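Local coordinates for aminotransferase class-III (Ochrobactrum anthropi, PDB 5GHG), which probably catalyses the PLP-dependent transfer of amino groups between amines and keto compounds, as an omega-transaminase of aminotransferase class III, at residues P67-A72 and L339-E344; E120-V125 and I282-K287; I144-R149 and I178-C183; F264-N269 and F425-I430; Q366-V371 and T446-Q451. The protein carries 1 engineered substitution. All blocks are in the same frame, centred on the assembly; numbering follows the deposited sequence.

Contact 1: residues P67-A72 and L339-E344; sequences PRLAEA and LAIIEE
R68 and E344 meet end-on: NH1 and NH2 of the guanidinium each take one carboxylate oxygen, with the two planes turned 30° apart. The shorter bond runs from R68 NH1 to E344 OE2 at 2.9 Å, and R68 NH2 reaches E344 OE1 at 3.2 Å with a fairly straight N-H...O angle of 166°. Both oxygens lie close to the guanidinium plane, whereas the nitrogens approach out of the carboxylate plane. The arginine chain bends at chi3 (67°), which turns its flat end across I341; I341 CG1 sits over the centre of one face, 3.7 Å from R68 CZ. The arginine and isoleucine run alongside one another, head to tail. I341 CD1 also touches L69 CD2 at 3.9 Å; both residues are buried. R68 NE makes a salt bridge with E337, one helical turn before I341, so the cation is shared between two acids of one helix. A leucine in place of R68 would probably leave E344 and E337 without their common counter-charge. The axes of the two segments lie 11.3 Å apart, and P67 and A70 pack on K78 of the second subunit. This is a roughly antiparallel pair of helices, 67-77 and 329-344, bridged at the surface by a salt bridge.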
# COMPACT_ATOMS: atom_id res chain seq x y z
N PRO B 67 7.15 3.79 24.41
CA PRO B 67 7.07 2.35 24.62
C PRO B 67 5.66 1.82 24.87
O PRO B 67 5.46 0.61 24.74
CB PRO B 67 7.99 2.11 25.84
CG PRO B 67 8.07 3.42 26.53
CD PRO B 67 7.96 4.47 25.44
N ARG B 68 4.69 2.67 25.20
CA ARG B 68 3.31 2.19 25.33
C ARG B 68 2.79 1.58 24.02
O ARG B 68 2.00 0.64 24.03
CB ARG B 68 2.36 3.33 25.74
CG ARG B 68 2.33 3.64 27.22
CD ARG B 68 1.44 4.84 27.51
NE ARG B 68 0.02 4.59 27.25
CZ ARG B 68 -0.96 5.45 27.56
NH1 ARG B 68 -0.68 6.60 28.16
NH2 ARG B 68 -2.22 5.15 27.27
N LEU B 69 3.23 2.12 22.89
CA LEU B 69 2.78 1.60 21.60
C LEU B 69 3.38 0.22 21.31
O LEU B 69 2.72 -0.64 20.75
CB LEU B 69 3.09 2.60 20.49
CG LEU B 69 2.37 3.93 20.55
CD1 LEU B 69 2.64 4.72 19.26
CD2 LEU B 69 0.88 3.73 20.76
N ALA B 70 4.64 0.01 21.70
CA ALA B 70 5.26 -1.31 21.59
C ALA B 70 4.50 -2.36 22.41
O ALA B 70 4.28 -3.48 21.95
CB ALA B 70 6.72 -1.26 22.02
N GLU B 71 4.10 -2.00 23.63
CA GLU B 71 3.35 -2.95 24.45
C GLU B 71 1.98 -3.24 23.84
O GLU B 71 1.50 -4.37 23.91
CB GLU B 71 3.18 -2.39 25.88
CG GLU B 71 2.40 -3.35 26.75
CD GLU B 71 2.52 -3.06 28.26
OE1 GLU B 71 1.46 -3.06 28.91
OE2 GLU B 71 3.65 -2.87 28.76
N ALA B 72 1.31 -2.23 23.27
CA ALA B 72 0.02 -2.47 22.63
C ALA B 72 0.16 -3.40 21.42
O ALA B 72 -0.68 -4.27 21.19
CB ALA B 72 -0.63 -1.16 22.21
N LEU B 339 -4.08 7.06 19.73
CA LEU B 339 -5.12 8.07 19.92
C LEU B 339 -5.36 8.34 21.40
O LEU B 339 -5.56 9.50 21.81
CB LEU B 339 -6.41 7.65 19.22
CG LEU B 339 -6.27 7.52 17.70
CD1 LEU B 339 -7.56 7.05 17.08
CD2 LEU B 339 -5.79 8.82 17.09
N ALA B 340 -5.31 7.29 22.21
CA ALA B 340 -5.46 7.44 23.66
C ALA B 340 -4.36 8.31 24.25
O ALA B 340 -4.62 9.13 25.12
CB ALA B 340 -5.49 6.07 24.33
N ILE B 341 -3.12 8.14 23.77
CA ILE B 341 -2.01 8.96 24.26
C ILE B 341 -2.23 10.41 23.89
O ILE B 341 -2.09 11.30 24.74
CB ILE B 341 -0.66 8.43 23.71
CG1 ILE B 341 -0.33 7.07 24.34
CG2 ILE B 341 0.47 9.42 24.02
CD1 ILE B 341 0.81 6.32 23.63
N ILE B 342 -2.59 10.67 22.63
CA ILE B 342 -2.88 12.03 22.17
C ILE B 342 -3.95 12.67 23.04
O ILE B 342 -3.83 13.84 23.43
CB ILE B 342 -3.28 12.00 20.68
CG1 ILE B 342 -2.05 11.68 19.82
CG2 ILE B 342 -3.91 13.30 20.23
CD1 ILE B 342 -2.35 11.53 18.33
N GLU B 343 -4.99 11.90 23.38
CA GLU B 343 -6.07 12.36 24.25
C GLU B 343 -5.58 12.60 25.68
O GLU B 343 -5.79 13.68 26.25
CB GLU B 343 -7.17 11.30 24.31
CG GLU B 343 -8.39 11.59 23.51
CD GLU B 343 -9.29 10.35 23.43
OE1 GLU B 343 -9.38 9.63 24.46
OE2 GLU B 343 -9.87 10.11 22.34
N GLU B 344 -5.00 11.57 26.29
CA GLU B 344 -4.62 11.64 27.69
C GLU B 344 -3.62 12.76 27.94
O GLU B 344 -3.70 13.45 28.96
CB GLU B 344 -4.02 10.32 28.15
CG GLU B 344 -5.00 9.16 28.18
CD GLU B 344 -4.28 7.83 28.45
OE1 GLU B 344 -4.85 6.77 28.11
OE2 GLU B 344 -3.14 7.86 29.01

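Contact 2: residues E120-V125 and I282-K287; sequences EANDTV and ILVMSK. With PMP (4'-deoxy-4'-aminopyridoxal-5'-phosphate), chain C.
I282 opens strand 282-285 against V125 of the helix, their branch ends meeting tip to tip, with I282 CG2 3.9 Å from V125 CG2. L283 turns to the other face of the sheet. V284 comes next and meets the helix with both methyls: V284 CG1 packs on A121 CB at 3.6 Å, while V284 CG2 lies 3.3 Å from N122 OD1. M285 again faces away, and the chain then leaves the strand to bring K287 to the cofactor, where K287 NZ is 3.3 Å from N4A of PMP. The lysine bends at chi4 (-91°) to place its amine there; NZ also bonds to L57 O and to T324 of the second subunit. Across the pyridine ring from this end, N122 ND2 comes within 3.9 Å of PMP C6 and is held by H152 O and D258. Replacing N122 with a leucine would probably cost D258 and the H152 carbonyl an N-H partner beside the ring nitrogen. N122 OD1, buried against V284, has no polar partner in the model. The chemistry is thus divided: apolar contacts join helix and sheet, and polar groups gather round PMP, whose own amino group, beside a lysine not covalently linked to it, corresponds to the aminated form of the cofactor.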
# COMPACT_ATOMS: atom_id res chain seq x y z
N GLU B 120 -3.58 3.79 -0.77
CA GLU B 120 -4.66 2.81 -0.91
C GLU B 120 -6.01 3.40 -0.50
O GLU B 120 -7.03 3.09 -1.11
CB GLU B 120 -4.39 1.57 -0.06
CG GLU B 120 -3.40 0.58 -0.62
CD GLU B 120 -3.05 -0.48 0.46
OE1 GLU B 120 -3.10 -0.13 1.66
OE2 GLU B 120 -2.75 -1.64 0.12
N ALA B 121 -6.03 4.22 0.55
CA ALA B 121 -7.28 4.83 0.98
C ALA B 121 -7.87 5.69 -0.13
O ALA B 121 -9.04 5.55 -0.48
CB ALA B 121 -7.07 5.65 2.25
N ASN B 122 -7.08 6.60 -0.68
CA ASN B 122 -7.58 7.47 -1.75
C ASN B 122 -7.95 6.68 -2.99
O ASN B 122 -8.92 7.02 -3.69
CB ASN B 122 -6.54 8.55 -2.07
CG ASN B 122 -6.59 9.70 -1.09
OD1 ASN B 122 -7.66 10.00 -0.53
ND2 ASN B 122 -5.45 10.34 -0.85
N ASP B 123 -7.17 5.64 -3.30
CA ASP B 123 -7.49 4.77 -4.43
C ASP B 123 -8.86 4.10 -4.23
O ASP B 123 -9.69 4.05 -5.14
CB ASP B 123 -6.38 3.73 -4.57
CG ASP B 123 -6.46 2.95 -5.86
OD1 ASP B 123 -7.38 2.12 -5.98
OD2 ASP B 123 -5.57 3.14 -6.73
N THR B 124 -9.10 3.57 -3.03
CA THR B 124 -10.37 2.94 -2.72
C THR B 124 -11.52 3.96 -2.72
O THR B 124 -12.64 3.63 -3.13
CB THR B 124 -10.28 2.24 -1.36
OG1 THR B 124 -9.20 1.32 -1.39
CG2 THR B 124 -11.59 1.50 -1.02
N VAL B 125 -11.28 5.17 -2.23
CA VAL B 125 -12.31 6.20 -2.29
C VAL B 125 -12.75 6.42 -3.74
O VAL B 125 -13.95 6.50 -4.04
CB VAL B 125 -11.84 7.51 -1.63
CG1 VAL B 125 -12.77 8.67 -2.01
CG2 VAL B 125 -11.81 7.35 -0.10
N ILE B 282 -16.38 12.80 2.73
CA ILE B 282 -15.43 11.71 2.89
C ILE B 282 -14.17 12.31 3.52
O ILE B 282 -13.71 13.37 3.10
CB ILE B 282 -15.11 11.05 1.54
CG1 ILE B 282 -16.38 10.53 0.86
CG2 ILE B 282 -14.05 9.92 1.69
CD1 ILE B 282 -16.13 9.93 -0.53
N LEU B 283 -13.61 11.62 4.52
CA LEU B 283 -12.43 12.12 5.22
C LEU B 283 -11.39 11.00 5.25
O LEU B 283 -11.69 9.89 5.69
CB LEU B 283 -12.77 12.57 6.65
CG LEU B 283 -11.71 13.37 7.38
CD1 LEU B 283 -12.37 14.32 8.37
CD2 LEU B 283 -10.72 12.46 8.10
N VAL B 284 -10.17 11.30 4.80
CA VAL B 284 -9.10 10.31 4.65
C VAL B 284 -8.03 10.60 5.69
O VAL B 284 -7.59 11.75 5.86
CB VAL B 284 -8.50 10.33 3.23
CG1 VAL B 284 -7.48 9.18 3.06
CG2 VAL B 284 -9.59 10.26 2.14
N MET B 285 -7.58 9.55 6.38
CA MET B 285 -6.63 9.68 7.48
C MET B 285 -5.49 8.66 7.33
O MET B 285 -5.68 7.58 6.78
CB MET B 285 -7.30 9.44 8.83
CG MET B 285 -8.35 10.46 9.19
SD MET B 285 -9.55 9.75 10.36
CE MET B 285 -10.58 8.77 9.26
N SER B 286 -4.32 9.03 7.84
CA SER B 286 -3.23 8.10 8.01
C SER B 286 -2.19 8.72 8.94
O SER B 286 -2.51 9.63 9.71
CB SER B 286 -2.62 7.73 6.65
OG SER B 286 -1.60 6.74 6.80
N LYS B 287 -0.96 8.23 8.89
CA LYS B 287 0.18 8.92 9.52
C LYS B 287 -0.00 9.10 11.01
O LYS B 287 0.27 8.17 11.78
CB LYS B 287 0.42 10.26 8.84
CG LYS B 287 1.12 10.13 7.49
CD LYS B 287 1.42 11.52 6.93
CE LYS B 287 1.63 11.47 5.42
NZ LYS B 287 3.02 11.28 5.02
N1 PMP C . -2.42 12.10 1.11
C2 PMP C . -1.57 12.99 1.68
C2A PMP C . -2.06 14.38 1.97
C3 PMP C . -0.22 12.65 1.96
O3 PMP C . 0.61 13.62 2.45
C4 PMP C . 0.23 11.33 1.68
C4A PMP C . 1.63 10.84 2.02
N4A PMP C . 2.68 11.79 1.78
C5 PMP C . -0.70 10.42 1.11
C6 PMP C . -2.01 10.80 0.89
C5A PMP C . -0.32 9.02 0.74
O4P PMP C . -0.08 8.24 1.92
P PMP C . 0.92 6.94 1.82
O1P PMP C . 0.48 6.10 0.67
O2P PMP C . 0.75 6.26 3.16
O3P PMP C . 2.33 7.43 1.58

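Contact 3: residues I144-R149 and I178-C183; sequences IISRKR and ILHTGC
I144 and I178 run alongside one another in the same direction, with I178 CD1 3.9 Å from I144 CB. Between their strands the backbones are joined by four hydrogen bonds in the alternating parallel pattern. L179 N gives to I144 O at 2.9 Å, S146 N to L179 O at 2.7 Å, T181 N to S146 O, and K148 N to T181 O, this last bond continuing the pairing just past the end of strand 143-147. On the face with I145, its CG2 meets T181 CG2 at 3.9 Å, and the same threonine methyl touches R147 CG. With SG set anti to the backbone N (chi1 176°), C183 brings its sulfur to 3.7 Å from R149 CD. On the opposite face, S146 CB approaches the H180 ring obliquely, 3.7 Å from H180 CD2, and R147 O lies at the ring edge. Strand 143-147, helix 156-161 and strand 178-181 form a beta-alpha-beta unit, and strand 178-181 is the outermost strand, within this chain, at this end of the seven-stranded sheet. Helix 156-161 backs the face bearing I144, S146, I178 and H180 through L161, which touches both I144 and I178 and whose carbonyl accepts a bond from S146 OG. Helix 196-214 packs on I145 from the other face. Further out, the guanidinium of R147 is held by E225 O and Y240 OH, and that of R149 by H185 and G231 O.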
# COMPACT_ATOMS: atom_id res chain seq x y z
N ILE B 144 -13.03 13.20 -11.16
CA ILE B 144 -12.57 13.68 -9.87
C ILE B 144 -11.71 14.89 -10.15
O ILE B 144 -10.78 14.81 -10.97
CB ILE B 144 -11.76 12.63 -9.10
CG1 ILE B 144 -12.44 11.25 -9.11
CG2 ILE B 144 -11.40 13.14 -7.69
CD1 ILE B 144 -13.65 11.15 -8.28
N ILE B 145 -11.97 15.99 -9.45
CA ILE B 145 -11.16 17.19 -9.57
C ILE B 145 -10.18 17.23 -8.39
O ILE B 145 -10.59 17.21 -7.24
CB ILE B 145 -12.03 18.45 -9.59
CG1 ILE B 145 -12.98 18.40 -10.79
CG2 ILE B 145 -11.16 19.71 -9.67
CD1 ILE B 145 -14.00 19.52 -10.79
N SER B 146 -8.89 17.31 -8.71
CA SER B 146 -7.81 17.51 -7.77
C SER B 146 -7.17 18.86 -8.06
O SER B 146 -7.65 19.62 -8.90
CB SER B 146 -6.79 16.37 -7.89
OG SER B 146 -5.94 16.39 -6.76
N ARG B 147 -6.06 19.14 -7.42
CA ARG B 147 -5.41 20.44 -7.59
C ARG B 147 -3.94 20.30 -7.91
O ARG B 147 -3.27 19.38 -7.43
CB ARG B 147 -5.57 21.29 -6.33
CG ARG B 147 -6.99 21.55 -5.96
CD ARG B 147 -7.10 22.31 -4.68
NE ARG B 147 -6.54 21.55 -3.56
CZ ARG B 147 -6.55 21.99 -2.30
NH1 ARG B 147 -7.11 23.15 -2.03
NH2 ARG B 147 -6.00 21.27 -1.32
N LYS B 148 -3.44 21.21 -8.73
CA LYS B 148 -2.00 21.31 -8.94
C LYS B 148 -1.28 21.45 -7.61
O LYS B 148 -1.70 22.21 -6.74
CB LYS B 148 -1.68 22.49 -9.86
CG LYS B 148 -2.04 22.23 -11.31
CD LYS B 148 -1.68 23.44 -12.17
CE LYS B 148 -2.07 23.28 -13.62
NZ LYS B 148 -1.45 24.38 -14.43
N ARG B 149 -0.20 20.70 -7.45
CA ARG B 149 0.62 20.66 -6.23
C ARG B 149 -0.07 19.95 -5.07
O ARG B 149 0.53 19.84 -4.00
CB ARG B 149 1.08 22.07 -5.81
CG ARG B 149 2.12 22.66 -6.76
CD ARG B 149 2.49 24.13 -6.46
NE ARG B 149 3.24 24.25 -5.20
CZ ARG B 149 3.52 25.42 -4.60
NH1 ARG B 149 4.21 25.44 -3.47
NH2 ARG B 149 3.12 26.57 -5.14
N ILE B 178 -9.33 12.15 -14.18
CA ILE B 178 -8.78 12.97 -13.10
C ILE B 178 -8.42 14.33 -13.70
O ILE B 178 -7.65 14.41 -14.66
CB ILE B 178 -7.55 12.32 -12.45
CG1 ILE B 178 -7.87 10.90 -12.02
CG2 ILE B 178 -7.05 13.18 -11.31
CD1 ILE B 178 -9.12 10.78 -11.22
N LEU B 179 -9.01 15.39 -13.15
CA LEU B 179 -8.79 16.76 -13.57
C LEU B 179 -8.05 17.50 -12.46
O LEU B 179 -8.18 17.16 -11.28
CB LEU B 179 -10.12 17.44 -13.85
CG LEU B 179 -11.12 16.65 -14.69
CD1 LEU B 179 -12.46 17.36 -14.76
CD2 LEU B 179 -10.57 16.39 -16.08
N HIS B 180 -7.27 18.52 -12.84
CA HIS B 180 -6.58 19.36 -11.87
C HIS B 180 -6.92 20.82 -12.09
O HIS B 180 -6.74 21.33 -13.18
CB HIS B 180 -5.05 19.19 -11.91
CG HIS B 180 -4.60 17.82 -11.54
ND1 HIS B 180 -4.59 16.78 -12.45
CD2 HIS B 180 -4.17 17.30 -10.37
CE1 HIS B 180 -4.16 15.68 -11.85
NE2 HIS B 180 -3.90 15.97 -10.58
N THR B 181 -7.39 21.48 -11.04
CA THR B 181 -7.63 22.91 -11.06
C THR B 181 -6.45 23.58 -10.35
O THR B 181 -5.44 22.94 -10.06
CB THR B 181 -9.00 23.21 -10.44
OG1 THR B 181 -9.36 24.58 -10.69
CG2 THR B 181 -9.04 22.91 -8.94
N GLY B 182 -6.54 24.88 -10.09
CA GLY B 182 -5.36 25.63 -9.71
C GLY B 182 -4.88 25.38 -8.29
O GLY B 182 -5.63 24.99 -7.39
N CYS B 183 -3.59 25.66 -8.08
CA CYS B 183 -3.01 25.62 -6.73
C CYS B 183 -3.34 26.91 -5.98
O CYS B 183 -3.05 28.00 -6.49
CB CYS B 183 -1.50 25.46 -6.81
SG CYS B 183 -0.73 25.52 -5.17

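Contact 4: residues F264-N269 and F425-I430; sequences FGRTGN and FCPPLI
R266 reaches from its loop to the carbonyl of P427, and its side chain can be followed atom by atom. CB leaves the backbone with CG anti to N (chi1 177°), and bends at chi2 and chi3 (54° and 58°) fold the chain toward the 425-430 segment. R266 CD is the first atom to touch across the contact, 3.6 Å from C426 SG. NE follows over the same sulfur, and at CZ the guanidinium lies with one face centred on C426 SG, 3.3 Å from R266 CZ. The opposite face receives L429 CD2, offset toward the rim and 4.0 Å from R266 NH2, so the flat group is sandwiched between a thiol and a methyl. At its edge, R266 NH1 donates to P427 O at 2.6 Å, with the oxygen almost in the guanidinium plane; R266 NH2 adds a weak bond to the same oxygen at 3.1 Å. R266 lies within a type I turn from G265 to G268, in the loop between strand 254-258 and helix 272-275, and joins it to the C-terminal region where strand 422-425 leads toward helix 433-455. G265 has backbone angles that call for glycine, and beside it F264 O meets L429 CD1 at 3.5 Å. Beyond the two loops, NH1 also bonds to L379 O and NH2 to Q288, giving this buried cation several oxygen partners. S55 binds C426 O, while P427 packs on M358 and M439.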
# COMPACT_ATOMS: atom_id res chain seq x y z
N PHE B 264 -5.40 14.75 13.40
CA PHE B 264 -4.94 14.45 14.76
C PHE B 264 -4.01 15.52 15.32
O PHE B 264 -3.02 15.21 15.96
CB PHE B 264 -4.33 13.05 14.81
CG PHE B 264 -5.26 11.99 14.27
CD1 PHE B 264 -6.38 11.61 15.00
CD2 PHE B 264 -5.08 11.45 13.01
CE1 PHE B 264 -7.28 10.67 14.48
CE2 PHE B 264 -5.95 10.52 12.49
CZ PHE B 264 -7.06 10.13 13.22
N GLY B 265 -4.37 16.79 15.13
CA GLY B 265 -3.78 17.90 15.88
C GLY B 265 -2.77 18.75 15.15
O GLY B 265 -2.30 19.74 15.72
N ARG B 266 -2.45 18.45 13.90
CA ARG B 266 -1.35 19.11 13.21
C ARG B 266 -1.61 20.61 12.99
O ARG B 266 -0.66 21.40 13.01
CB ARG B 266 -1.08 18.41 11.88
CG ARG B 266 0.01 19.04 11.03
CD ARG B 266 1.30 19.18 11.80
NE ARG B 266 1.80 17.91 12.32
CZ ARG B 266 2.89 17.80 13.07
NH1 ARG B 266 3.58 18.89 13.42
NH2 ARG B 266 3.28 16.62 13.49
N THR B 267 -2.86 21.02 12.77
CA THR B 267 -3.12 22.40 12.34
C THR B 267 -3.70 23.28 13.46
O THR B 267 -4.18 24.38 13.17
CB THR B 267 -4.05 22.43 11.12
OG1 THR B 267 -5.36 22.00 11.50
CG2 THR B 267 -3.50 21.54 10.02
N GLY B 268 -3.63 22.83 14.71
CA GLY B 268 -4.17 23.59 15.82
C GLY B 268 -5.55 23.15 16.24
O GLY B 268 -6.08 23.66 17.23
N ASN B 269 -6.16 22.24 15.49
CA ASN B 269 -7.38 21.56 15.91
C ASN B 269 -7.19 20.08 15.62
O ASN B 269 -6.22 19.68 14.96
CB ASN B 269 -8.60 22.11 15.17
CG ASN B 269 -8.90 23.54 15.57
OD1 ASN B 269 -9.46 23.77 16.63
ND2 ASN B 269 -8.51 24.50 14.74
N PHE B 425 8.65 22.64 8.18
CA PHE B 425 8.77 22.32 9.59
C PHE B 425 7.44 21.71 10.04
O PHE B 425 6.38 22.30 9.82
CB PHE B 425 9.15 23.55 10.39
CG PHE B 425 10.48 24.10 9.98
CD1 PHE B 425 11.63 23.68 10.61
CD2 PHE B 425 10.57 24.95 8.89
CE1 PHE B 425 12.86 24.15 10.20
CE2 PHE B 425 11.80 25.41 8.47
CZ PHE B 425 12.95 25.02 9.12
N CYS B 426 7.50 20.52 10.61
CA CYS B 426 6.32 19.78 11.02
C CYS B 426 6.72 18.85 12.16
O CYS B 426 6.73 17.63 12.02
CB CYS B 426 5.76 18.99 9.82
SG CYS B 426 4.26 18.06 10.10
N PRO B 427 7.10 19.43 13.30
CA PRO B 427 7.73 18.63 14.37
C PRO B 427 6.71 17.83 15.15
O PRO B 427 5.50 18.06 15.04
CB PRO B 427 8.42 19.68 15.23
CG PRO B 427 7.55 20.92 15.06
CD PRO B 427 7.14 20.87 13.59
N PRO B 428 7.16 16.87 15.96
CA PRO B 428 6.22 16.02 16.69
C PRO B 428 5.35 16.83 17.65
O PRO B 428 5.75 17.88 18.16
CB PRO B 428 7.12 15.04 17.44
CG PRO B 428 8.40 15.01 16.64
CD PRO B 428 8.56 16.42 16.13
N LEU B 429 4.13 16.33 17.86
CA LEU B 429 3.15 16.97 18.73
C LEU B 429 3.65 17.13 20.16
O LEU B 429 3.12 17.97 20.90
CB LEU B 429 1.85 16.16 18.74
CG LEU B 429 1.24 15.76 17.40
CD1 LEU B 429 0.00 14.86 17.62
CD2 LEU B 429 0.85 17.00 16.64
N ILE B 430 4.66 16.34 20.55
CA ILE B 430 5.21 16.38 21.90
C ILE B 430 6.30 17.44 22.09
O ILE B 430 6.85 17.56 23.19
CB ILE B 430 5.82 15.02 22.29
CG1 ILE B 430 6.93 14.61 21.31
CG2 ILE B 430 4.73 13.92 22.44
CD1 ILE B 430 7.88 13.55 21.88

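Contact 5: residues Q366-V371 and T446-Q451; sequences QDHPLV and TLNDVQ
V371 and L447 make the tight part of this contact: V371 CG2 lies only 3.5 Å from L447 CD1, closer than usual for two methyl carbons, with the side chains crossing at about a right angle. Next to them L370 is pressed onto the helix, its CD1 at 3.8 Å from V450 CG1 and at 3.4 Å from the backbone L447 O. H368 marks the passage to the surface. With CG anti to the backbone N (chi1 -165°), its ring lies under L447 CB in a CH-pi contact, the carbon 3.6 Å from the ring centroid, and P369 CD covers the opposite face. Both ring nitrogens are used: H368 NE2 donates to N448 OD1 at 2.8 Å, the asparagine oxygen close to the ring plane, while H368 ND1 accepts from L370 N at 3.1 Å. These two bonds fix the rotation of the imidazole. The solvent side is looser; N448 and P369 are exposed, and P369 CG meets Q451 CD only at 4.1 Å. Far from the cofactor, the contact is that of a type I turn, H368 to V371, at the start of strand 371-377, an edge strand within this chain of the mixed sheet that also holds strands 380-385 and 422-425, packed on the C-terminal helix 433-455.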
# COMPACT_ATOMS: atom_id res chain seq x y z
N GLN B 366 10.97 36.85 8.46
CA GLN B 366 10.40 37.29 7.19
C GLN B 366 11.27 38.33 6.50
O GLN B 366 11.28 38.40 5.27
CB GLN B 366 9.00 37.88 7.42
CG GLN B 366 7.95 36.82 7.55
CD GLN B 366 6.60 37.41 7.91
OE1 GLN B 366 6.51 38.35 8.71
NE2 GLN B 366 5.56 36.86 7.31
N ASP B 367 11.96 39.17 7.27
CA ASP B 367 12.80 40.21 6.70
C ASP B 367 14.20 39.72 6.35
O ASP B 367 15.01 40.51 5.85
CB ASP B 367 12.89 41.39 7.67
CG ASP B 367 13.40 40.98 9.05
OD1 ASP B 367 13.46 39.75 9.35
OD2 ASP B 367 13.74 41.90 9.84
N HIS B 368 14.52 38.45 6.60
CA HIS B 368 15.83 37.95 6.19
C HIS B 368 15.99 38.07 4.68
O HIS B 368 15.04 37.81 3.93
CB HIS B 368 16.01 36.48 6.62
CG HIS B 368 17.43 36.01 6.54
ND1 HIS B 368 18.03 35.62 5.36
CD2 HIS B 368 18.39 35.91 7.50
CE1 HIS B 368 19.28 35.28 5.59
NE2 HIS B 368 19.53 35.45 6.88
N PRO B 369 17.18 38.41 4.18
CA PRO B 369 17.34 38.60 2.73
C PRO B 369 17.07 37.36 1.90
O PRO B 369 16.81 37.48 0.70
CB PRO B 369 18.81 39.05 2.59
CG PRO B 369 19.46 38.69 3.88
CD PRO B 369 18.39 38.79 4.93
N LEU B 370 17.12 36.16 2.49
CA LEU B 370 16.88 34.93 1.75
C LEU B 370 15.46 34.40 1.86
O LEU B 370 15.15 33.37 1.27
CB LEU B 370 17.84 33.84 2.24
CG LEU B 370 19.30 34.01 1.83
CD1 LEU B 370 20.11 32.83 2.37
CD2 LEU B 370 19.42 34.08 0.32
N VAL B 371 14.58 35.07 2.60
CA VAL B 371 13.27 34.52 2.90
C VAL B 371 12.24 35.23 2.01
O VAL B 371 12.01 36.43 2.15
CB VAL B 371 12.93 34.64 4.37
CG1 VAL B 371 11.45 34.29 4.62
CG2 VAL B 371 13.83 33.71 5.21
N THR B 446 21.40 29.08 9.93
CA THR B 446 21.55 28.48 8.61
C THR B 446 21.39 29.52 7.51
O THR B 446 22.19 29.57 6.56
CB THR B 446 20.50 27.38 8.41
OG1 THR B 446 20.80 26.27 9.25
CG2 THR B 446 20.49 26.93 6.98
N LEU B 447 20.35 30.35 7.60
CA LEU B 447 20.13 31.34 6.55
C LEU B 447 21.27 32.36 6.52
O LEU B 447 21.68 32.80 5.44
CB LEU B 447 18.79 32.03 6.76
CG LEU B 447 17.61 31.06 6.62
CD1 LEU B 447 16.29 31.78 6.78
CD2 LEU B 447 17.67 30.33 5.30
N ASN B 448 21.80 32.74 7.69
CA ASN B 448 22.96 33.63 7.71
C ASN B 448 24.19 32.98 7.07
O ASN B 448 24.90 33.61 6.29
CB ASN B 448 23.26 34.07 9.14
CG ASN B 448 22.21 35.01 9.67
OD1 ASN B 448 21.49 35.64 8.88
ND2 ASN B 448 22.09 35.12 10.97
N ASP B 449 24.44 31.70 7.38
CA ASP B 449 25.56 30.98 6.76
C ASP B 449 25.41 30.94 5.24
O ASP B 449 26.37 31.17 4.51
CB ASP B 449 25.65 29.56 7.30
CG ASP B 449 26.29 29.49 8.68
OD1 ASP B 449 26.79 30.53 9.15
OD2 ASP B 449 26.29 28.37 9.28
N VAL B 450 24.22 30.58 4.76
CA VAL B 450 24.00 30.46 3.33
C VAL B 450 24.17 31.82 2.66
O VAL B 450 24.79 31.94 1.59
CB VAL B 450 22.62 29.85 3.04
CG1 VAL B 450 22.35 29.89 1.55
CG2 VAL B 450 22.55 28.40 3.55
N GLN B 451 23.61 32.87 3.27
CA GLN B 451 23.75 34.21 2.72
C GLN B 451 25.23 34.61 2.62
O GLN B 451 25.68 35.12 1.59
CB GLN B 451 22.97 35.20 3.57
CG GLN B 451 23.19 36.67 3.22
CD GLN B 451 22.62 37.04 1.86
OE1 GLN B 451 22.01 36.22 1.17
NE2 GLN B 451 22.80 38.30 1.47

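In the fold
Every touching residue of contacts 2 and 4 is buried, whereas contacts 1, 3 and 5 run from interior to surface. Contacts 2 and 3 serve the same seven-stranded sheet, one by laying a helix on strand 282-285 near PMP, the other by pairing its outermost strand. F264 of contact 4 joins neighbours, touching M285 of contact 2 and L339 of contact 1. Contact 5 stands apart, its centre about 40 Å from that of contact 1. Arginine chemistry follows place: at the partly exposed helix pair R68 meets carboxylates, while in the interior R266 is met by neutral oxygens, chiefly backbone carbonyls. Contacts 1 and 2 also border the second subunit.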